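Local coordinates for protein transmembrane oligosaccharyl transferase (Archaeoglobus fulgidus, PDB 3WAJ) that is a membrane-embedded oligosaccharyl transferase of the STT3 family, with a helical transmembrane region of the GT-C class and a zinc ion bound in the model, at residues F381-S395 and F431-V445. Sequence-based numbering, arbitrary orientation.
Sequences FGALFFFGMAGILYS and FAAVSAVYSALALSV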
ATOM      1  N   PHE A 381      -7.522  18.586   4.515  1.00 83.75           N
ATOM      2  CA  PHE A 381      -8.714  18.877   5.317  1.00 79.33           C
ATOM      3  C   PHE A 381      -9.515  20.061   4.779  1.00 79.52           C
ATOM      4  O   PHE A 381     -10.649  20.303   5.210  1.00 78.75           O
ATOM      5  CB  PHE A 381      -8.338  19.126   6.788  1.00 79.05           C
ATOM      6  CG  PHE A 381      -7.389  18.102   7.356  1.00 73.49           C
ATOM      7  CD1 PHE A 381      -7.866  16.913   7.882  1.00 72.42           C
ATOM      8  CD2 PHE A 381      -6.017  18.325   7.348  1.00 71.51           C
ATOM      9  CE1 PHE A 381      -6.992  15.960   8.392  1.00 70.36           C
ATOM     10  CE2 PHE A 381      -5.140  17.383   7.859  1.00 70.77           C
ATOM     11  CZ  PHE A 381      -5.628  16.198   8.382  1.00 67.82           C
ATOM     12  N   GLY A 382      -8.930  20.788   3.831  1.00 80.15           N
ATOM     13  CA  GLY A 382      -9.501  22.041   3.373  1.00 78.61           C
ATOM     14  C   GLY A 382      -9.427  23.088   4.469  1.00 81.78           C
ATOM     15  O   GLY A 382      -8.404  23.237   5.143  1.00 82.53           O
ATOM     16  N   ALA A 383     -10.526  23.809   4.651  1.00 83.84           N
ATOM     17  CA  ALA A 383     -10.621  24.853   5.660  1.00 84.70           C
ATOM     18  C   ALA A 383     -11.079  24.255   6.986  1.00 89.60           C
ATOM     19  O   ALA A 383     -11.058  24.929   8.018  1.00 95.10           O
ATOM     20  CB  ALA A 383     -11.586  25.934   5.196  1.00 79.94           C
ATOM     21  N   LEU A 384     -11.498  22.989   6.946  1.00 87.73           N
ATOM     22  CA  LEU A 384     -11.918  22.276   8.152  1.00 85.63           C
ATOM     23  C   LEU A 384     -10.745  22.076   9.097  1.00 84.65           C
ATOM     24  O   LEU A 384     -10.924  21.774  10.276  1.00 84.29           O
ATOM     25  CB  LEU A 384     -12.551  20.927   7.809  1.00 79.62           C
ATOM     26  CG  LEU A 384     -13.956  20.969   7.210  1.00 78.00           C
ATOM     27  CD1 LEU A 384     -14.709  19.685   7.525  1.00 72.98           C
ATOM     28  CD2 LEU A 384     -14.726  22.181   7.712  1.00 77.46           C
ATOM     29  N   PHE A 385      -9.543  22.242   8.566  1.00 84.00           N
ATOM     30  CA  PHE A 385      -8.342  22.232   9.376  1.00 86.99           C
ATOM     31  C   PHE A 385      -8.343  23.439  10.316  1.00 86.84           C
ATOM     32  O   PHE A 385      -8.302  23.291  11.540  1.00 84.61           O
ATOM     33  CB  PHE A 385      -7.121  22.251   8.461  1.00 94.48           C
ATOM     34  CG  PHE A 385      -5.832  22.517   9.172  1.00100.64           C
ATOM     35  CD1 PHE A 385      -5.448  21.744  10.260  1.00100.54           C
ATOM     36  CD2 PHE A 385      -4.993  23.530   8.742  1.00104.05           C
ATOM     37  CE1 PHE A 385      -4.256  21.990  10.914  1.00 99.83           C
ATOM     38  CE2 PHE A 385      -3.801  23.785   9.388  1.00103.60           C
ATOM     39  CZ  PHE A 385      -3.430  23.013  10.474  1.00103.16           C
ATOM     40  N   PHE A 386      -8.399  24.633   9.737  1.00 89.04           N
ATOM     41  CA  PHE A 386      -8.455  25.866  10.513  1.00 90.96           C
ATOM     42  C   PHE A 386      -9.675  25.919  11.426  1.00 87.96           C
ATOM     43  O   PHE A 386      -9.568  26.194  12.625  1.00 86.15           O
ATOM     44  CB  PHE A 386      -8.503  27.071   9.574  1.00 97.86           C
ATOM     45  CG  PHE A 386      -7.285  27.227   8.714  1.00106.70           C
ATOM     46  CD1 PHE A 386      -6.068  26.681   9.097  1.00109.22           C
ATOM     47  CD2 PHE A 386      -7.356  27.927   7.520  1.00111.92           C
ATOM     48  CE1 PHE A 386      -4.941  26.830   8.298  1.00111.70           C
ATOM     49  CE2 PHE A 386      -6.236  28.079   6.719  1.00113.90           C
ATOM     50  CZ  PHE A 386      -5.027  27.528   7.109  1.00113.93           C
ATOM     51  N   PHE A 387     -10.837  25.659  10.840  1.00 86.51           N
ATOM     52  CA  PHE A 387     -12.110  25.809  11.533  1.00 86.19           C
ATOM     53  C   PHE A 387     -12.314  24.693  12.553  1.00 89.61           C
ATOM     54  O   PHE A 387     -13.221  24.749  13.381  1.00 92.26           O
ATOM     55  CB  PHE A 387     -13.260  25.872  10.523  1.00 84.58           C
ATOM     56  CG  PHE A 387     -13.308  27.160   9.737  1.00 91.57           C
ATOM     57  CD1 PHE A 387     -14.493  27.872   9.621  1.00 92.11           C
ATOM     58  CD2 PHE A 387     -12.163  27.668   9.131  1.00 95.53           C
ATOM     59  CE1 PHE A 387     -14.536  29.055   8.907  1.00 94.50           C
ATOM     60  CE2 PHE A 387     -12.198  28.851   8.420  1.00 98.10           C
ATOM     61  CZ  PHE A 387     -13.386  29.545   8.306  1.00 97.59           C
ATOM     62  N   GLY A 388     -11.457  23.680  12.484  1.00 88.56           N
ATOM     63  CA  GLY A 388     -11.420  22.641  13.491  1.00 81.28           C
ATOM     64  C   GLY A 388     -10.371  22.959  14.537  1.00 77.51           C
ATOM     65  O   GLY A 388     -10.483  22.525  15.676  1.00 73.64           O
ATOM     66  N   MET A 389      -9.349  23.720  14.149  1.00 80.02           N
ATOM     67  CA  MET A 389      -8.299  24.133  15.081  1.00 81.18           C
ATOM     68  C   MET A 389      -8.810  25.189  16.062  1.00 80.85           C
ATOM     69  O   MET A 389      -8.421  25.205  17.234  1.00 86.31           O
ATOM     70  CB  MET A 389      -7.084  24.662  14.315  1.00 83.38           C
ATOM     71  CG  MET A 389      -5.753  24.298  14.942  1.00 81.15           C
ATOM     72  SD  MET A 389      -5.636  22.523  15.255  1.00132.29           S
ATOM     73  CE  MET A 389      -3.948  22.386  15.839  1.00103.74           C
ATOM     74  N   ALA A 390      -9.689  26.065  15.585  1.00 78.37           N
ATOM     75  CA  ALA A 390     -10.276  27.086  16.447  1.00 79.30           C
ATOM     76  C   ALA A 390     -11.207  26.419  17.446  1.00 82.09           C
ATOM     77  O   ALA A 390     -11.223  26.772  18.627  1.00 85.03           O
ATOM     78  CB  ALA A 390     -11.020  28.116  15.630  1.00 73.39           C
ATOM     79  N   GLY A 391     -11.979  25.451  16.959  1.00 81.10           N
ATOM     80  CA  GLY A 391     -12.871  24.682  17.806  1.00 80.67           C
ATOM     81  C   GLY A 391     -12.173  24.018  18.981  1.00 79.03           C
ATOM     82  O   GLY A 391     -12.727  23.990  20.087  1.00 77.77           O
ATOM     83  N   ILE A 392     -10.972  23.481  18.740  1.00 80.98           N
ATOM     84  CA  ILE A 392     -10.167  22.845  19.789  1.00 84.09           C
ATOM     85  C   ILE A 392      -9.980  23.822  20.924  1.00 84.83           C
ATOM     86  O   ILE A 392     -10.383  23.568  22.064  1.00 86.16           O
ATOM     87  CB  ILE A 392      -8.732  22.529  19.330  1.00 83.04           C
ATOM     88  CG1 ILE A 392      -8.708  21.831  17.974  1.00 80.38           C
ATOM     89  CG2 ILE A 392      -7.990  21.728  20.403  1.00 81.06           C
ATOM     90  CD1 ILE A 392      -8.676  20.337  18.045  1.00 78.81           C
ATOM     91  N   LEU A 393      -9.337  24.936  20.583  1.00 83.79           N
ATOM     92  CA  LEU A 393      -8.989  25.975  21.537  1.00 83.43           C
ATOM     93  C   LEU A 393     -10.212  26.432  22.308  1.00 76.46           C
ATOM     94  O   LEU A 393     -10.167  26.533  23.528  1.00 73.74           O
ATOM     95  CB  LEU A 393      -8.318  27.148  20.823  1.00 83.77           C
ATOM     96  CG  LEU A 393      -6.793  27.108  20.678  1.00 84.83           C
ATOM     97  CD1 LEU A 393      -6.259  25.694  20.547  1.00 84.94           C
ATOM     98  CD2 LEU A 393      -6.358  27.933  19.479  1.00 84.99           C
ATOM     99  N   TYR A 394     -11.310  26.672  21.595  1.00 77.70           N
ATOM    100  CA  TYR A 394     -12.548  27.128  22.226  1.00 82.47           C
ATOM    101  C   TYR A 394     -13.047  26.104  23.227  1.00 82.81           C
ATOM    102  O   TYR A 394     -13.557  26.458  24.292  1.00 83.82           O
ATOM    103  CB  TYR A 394     -13.626  27.401  21.177  1.00 86.95           C
ATOM    104  CG  TYR A 394     -14.958  27.823  21.763  1.00 93.51           C
ATOM    105  CD1 TYR A 394     -16.020  26.931  21.844  1.00 94.43           C
ATOM    106  CD2 TYR A 394     -15.150  29.114  22.237  1.00 98.68           C
ATOM    107  CE1 TYR A 394     -17.240  27.314  22.381  1.00 97.18           C
ATOM    108  CE2 TYR A 394     -16.368  29.507  22.777  1.00100.85           C
ATOM    109  CZ  TYR A 394     -17.409  28.602  22.845  1.00101.11           C
ATOM    110  OH  TYR A 394     -18.620  28.984  23.379  1.00102.76           O
ATOM    111  N   SER A 395     -12.893  24.832  22.876  1.00 81.48           N
ATOM    112  CA  SER A 395     -13.250  23.752  23.779  1.00 79.36           C
ATOM    113  C   SER A 395     -12.222  23.640  24.900  1.00 74.30           C
ATOM    114  O   SER A 395     -12.571  23.300  26.023  1.00 75.27           O
ATOM    115  CB  SER A 395     -13.361  22.433  23.015  1.00 79.26           C
ATOM    116  OG  SER A 395     -14.202  21.528  23.701  1.00 82.06           O
ATOM    117  N   PHE A 431      -7.566  12.079  11.585  1.00 53.85           N
ATOM    118  CA  PHE A 431      -7.823  13.481  11.929  1.00 61.64           C
ATOM    119  C   PHE A 431      -9.139  13.960  11.321  1.00 59.78           C
ATOM    120  O   PHE A 431      -9.719  14.948  11.775  1.00 57.61           O
ATOM    121  CB  PHE A 431      -6.659  14.392  11.494  1.00 75.11           C
ATOM    122  CG  PHE A 431      -5.420  14.258  12.345  1.00 84.52           C
ATOM    123  CD1 PHE A 431      -5.514  14.199  13.729  1.00 90.41           C
ATOM    124  CD2 PHE A 431      -4.160  14.184  11.757  1.00 91.31           C
ATOM    125  CE1 PHE A 431      -4.372  14.070  14.517  1.00 96.03           C
ATOM    126  CE2 PHE A 431      -3.012  14.055  12.537  1.00 94.16           C
ATOM    127  CZ  PHE A 431      -3.120  13.997  13.916  1.00 96.38           C
ATOM    128  N   ALA A 432      -9.608  13.242  10.301  1.00 56.92           N
ATOM    129  CA  ALA A 432     -10.819  13.624   9.583  1.00 54.76           C
ATOM    130  C   ALA A 432     -12.008  13.857  10.527  1.00 51.03           C
ATOM    131  O   ALA A 432     -12.580  14.944  10.558  1.00 51.51           O
ATOM    132  CB  ALA A 432     -11.157  12.578   8.548  1.00 51.37           C
ATOM    133  N   ALA A 433     -12.368  12.835  11.298  1.00 45.54           N
ATOM    134  CA  ALA A 433     -13.444  12.968  12.272  1.00 48.43           C
ATOM    135  C   ALA A 433     -13.153  14.079  13.266  1.00 56.31           C
ATOM    136  O   ALA A 433     -14.075  14.758  13.707  1.00 63.62           O
ATOM    137  CB  ALA A 433     -13.676  11.664  13.004  1.00 43.51           C
ATOM    138  N   VAL A 434     -11.881  14.258  13.628  1.00 53.56           N
ATOM    139  CA  VAL A 434     -11.515  15.319  14.562  1.00 59.69           C
ATOM    140  C   VAL A 434     -11.809  16.683  13.970  1.00 59.05           C
ATOM    141  O   VAL A 434     -12.466  17.511  14.601  1.00 57.03           O
ATOM    142  CB  VAL A 434     -10.027  15.293  14.958  1.00 58.65           C
ATOM    143  CG1 VAL A 434      -9.698  16.521  15.811  1.00 58.78           C
ATOM    144  CG2 VAL A 434      -9.681  14.028  15.701  1.00 47.64           C
ATOM    145  N   SER A 435     -11.322  16.915  12.756  1.00 60.11           N
ATOM    146  CA  SER A 435     -11.488  18.219  12.117  1.00 63.73           C
ATOM    147  C   SER A 435     -12.953  18.516  11.787  1.00 73.26           C
ATOM    148  O   SER A 435     -13.336  19.681  11.657  1.00 76.99           O
ATOM    149  CB  SER A 435     -10.629  18.327  10.862  1.00 56.78           C
ATOM    150  OG  SER A 435     -11.331  17.839   9.739  1.00 62.39           O
ATOM    151  N   ALA A 436     -13.773  17.470  11.673  1.00 70.51           N
ATOM    152  CA  ALA A 436     -15.205  17.644  11.389  1.00 67.78           C
ATOM    153  C   ALA A 436     -16.060  17.984  12.629  1.00 71.33           C
ATOM    154  O   ALA A 436     -17.067  18.693  12.525  1.00 66.73           O
ATOM    155  CB  ALA A 436     -15.755  16.418  10.690  1.00 52.79           C
ATOM    156  N   VAL A 437     -15.667  17.452  13.786  1.00 72.71           N
ATOM    157  CA  VAL A 437     -16.386  17.679  15.040  1.00 72.35           C
ATOM    158  C   VAL A 437     -16.080  19.055  15.605  1.00 71.58           C
ATOM    159  O   VAL A 437     -16.993  19.779  16.006  1.00 75.09           O
ATOM    160  CB  VAL A 437     -16.033  16.611  16.087  1.00 72.04           C
ATOM    161  CG1 VAL A 437     -16.675  16.928  17.426  1.00 70.42           C
ATOM    162  CG2 VAL A 437     -16.459  15.239  15.611  1.00 71.47           C
ATOM    163  N   TYR A 438     -14.794  19.413  15.625  1.00 70.27           N
ATOM    164  CA  TYR A 438     -14.341  20.707  16.149  1.00 74.14           C
ATOM    165  C   TYR A 438     -14.555  21.870  15.163  1.00 75.67           C
ATOM    166  O   TYR A 438     -14.216  23.018  15.454  1.00 78.56           O
ATOM    167  CB  TYR A 438     -12.881  20.620  16.619  1.00 69.90           C
ATOM    168  CG  TYR A 438     -12.702  19.863  17.920  1.00 72.94           C
ATOM    169  CD1 TYR A 438     -13.472  20.172  19.040  1.00 76.12           C
ATOM    170  CD2 TYR A 438     -11.779  18.828  18.029  1.00 71.38           C
ATOM    171  CE1 TYR A 438     -13.318  19.478  20.237  1.00 71.78           C
ATOM    172  CE2 TYR A 438     -11.622  18.130  19.223  1.00 71.16           C
ATOM    173  CZ  TYR A 438     -12.396  18.461  20.318  1.00 69.34           C
ATOM    174  OH  TYR A 438     -12.243  17.780  21.498  1.00 67.66           O
ATOM    175  N   SER A 439     -15.115  21.567  13.997  1.00 73.74           N
ATOM    176  CA  SER A 439     -15.556  22.607  13.075  1.00 73.67           C
ATOM    177  C   SER A 439     -17.057  22.802  13.231  1.00 73.95           C
ATOM    178  O   SER A 439     -17.551  23.933  13.228  1.00 77.31           O
ATOM    179  CB  SER A 439     -15.206  22.255  11.629  1.00 72.87           C
ATOM    180  OG  SER A 439     -13.816  22.334  11.394  1.00 70.68           O
ATOM    181  N   ALA A 440     -17.772  21.692  13.399  1.00 68.64           N
ATOM    182  CA  ALA A 440     -19.200  21.729  13.705  1.00 75.23           C
ATOM    183  C   ALA A 440     -19.458  22.400  15.054  1.00 77.06           C
ATOM    184  O   ALA A 440     -20.577  22.807  15.349  1.00 73.36           O
ATOM    185  CB  ALA A 440     -19.771  20.346  13.706  1.00 72.55           C
ATOM    186  N   LEU A 441     -18.420  22.485  15.877  1.00 77.17           N
ATOM    187  CA  LEU A 441     -18.513  23.165  17.157  1.00 79.05           C
ATOM    188  C   LEU A 441     -18.238  24.652  16.938  1.00 79.23           C
ATOM    189  O   LEU A 441     -19.050  25.499  17.315  1.00 80.44           O
ATOM    190  CB  LEU A 441     -17.527  22.533  18.143  1.00 82.22           C
ATOM    191  CG  LEU A 441     -17.460  22.978  19.603  1.00 82.44           C
ATOM    192  CD1 LEU A 441     -16.398  24.045  19.779  1.00 85.58           C
ATOM    193  CD2 LEU A 441     -18.812  23.464  20.104  1.00 80.25           C
ATOM    194  N   ALA A 442     -17.111  24.956  16.291  1.00 75.22           N
ATOM    195  CA  ALA A 442     -16.734  26.329  15.945  1.00 71.25           C
ATOM    196  C   ALA A 442     -17.842  27.069  15.193  1.00 81.34           C
ATOM    197  O   ALA A 442     -17.995  28.283  15.328  1.00 87.70           O
ATOM    198  CB  ALA A 442     -15.450  26.344  15.131  1.00 57.77           C
ATOM    199  N   LEU A 443     -18.594  26.335  14.384  1.00 83.77           N
ATOM    200  CA  LEU A 443     -19.735  26.905  13.688  1.00 86.26           C
ATOM    201  C   LEU A 443     -20.937  26.994  14.625  1.00 93.25           C
ATOM    202  O   LEU A 443     -21.508  28.070  14.799  1.00102.83           O
ATOM    203  CB  LEU A 443     -20.070  26.092  12.435  1.00 85.12           C
ATOM    204  CG  LEU A 443     -19.030  26.130  11.311  1.00 82.71           C
ATOM    205  CD1 LEU A 443     -19.485  25.304  10.120  1.00 84.09           C
ATOM    206  CD2 LEU A 443     -18.721  27.556  10.881  1.00 80.41           C
ATOM    207  N   SER A 444     -21.299  25.877  15.259  1.00 93.84           N
ATOM    208  CA  SER A 444     -22.414  25.848  16.214  1.00 99.94           C
ATOM    209  C   SER A 444     -22.100  26.652  17.476  1.00108.18           C
ATOM    210  O   SER A 444     -22.389  26.226  18.599  1.00116.77           O
ATOM    211  CB  SER A 444     -22.778  24.407  16.578  1.00 98.70           C
ATOM    212  OG  SER A 444     -23.627  24.334  17.709  1.00100.60           O
ATOM    213  N   VAL A 445     -21.511  27.825  17.267  1.00100.43           N
ATOM    214  CA  VAL A 445     -21.106  28.723  18.330  1.00 95.21           C
ATOM    215  C   VAL A 445     -21.155  30.120  17.740  1.00102.51           C
ATOM    216  O   VAL A 445     -21.733  31.027  18.335  1.00107.93           O
ATOM    217  CB  VAL A 445     -19.698  28.381  18.864  1.00 86.68           C
ATOM    218  CG1 VAL A 445     -18.910  29.641  19.213  1.00 87.44           C
ATOM    219  CG2 VAL A 445     -19.808  27.457  20.070  1.00 83.75           C
TER
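Tyr438 enters helix 384-395 as a knob, seated among Gly388, Gly391, Ile392 and Ser395. Its CB lies 3.2 Å from Gly388 O. CG, set anti to the carbonyl carbon (chi1 -74°), places the ring beside Ile392, whose CA lies over one face near the rim: CD2 meets Ile392 CD1 at 3.5 Å, the side chains crossing at about a right angle, while CD1 skirts the carbonyl of Gly391. CE1 reaches Ser395 CB at 4.1 Å; the Ser395 hydroxyl is hydrogen-bonded to Glu407. With no side chain at Gly388 or Gly391, the axes of 384-395 and 431-445 can approach to 6.9 Å, crossing at 69°, and the CA-H groups of both glycines point at Tyr438 O, with Gly391 CA 3.2 Å from it. Ser439 OG, at a poor angle to Gly388 N, donates a hydrogen bond back to Ser435 O (2.7 Å), almost in line with that carbonyl. At the far end Val445 CG1 sits over one face of the Tyr394 ring, toward its rim, CG2 touches CE1, and Leu441 CD1 the edge. No conventional hydrogen bond joins these membrane helices, backed by helix 134-144; close glycine packing, CA-H...O contacts and apolar side chains hold them.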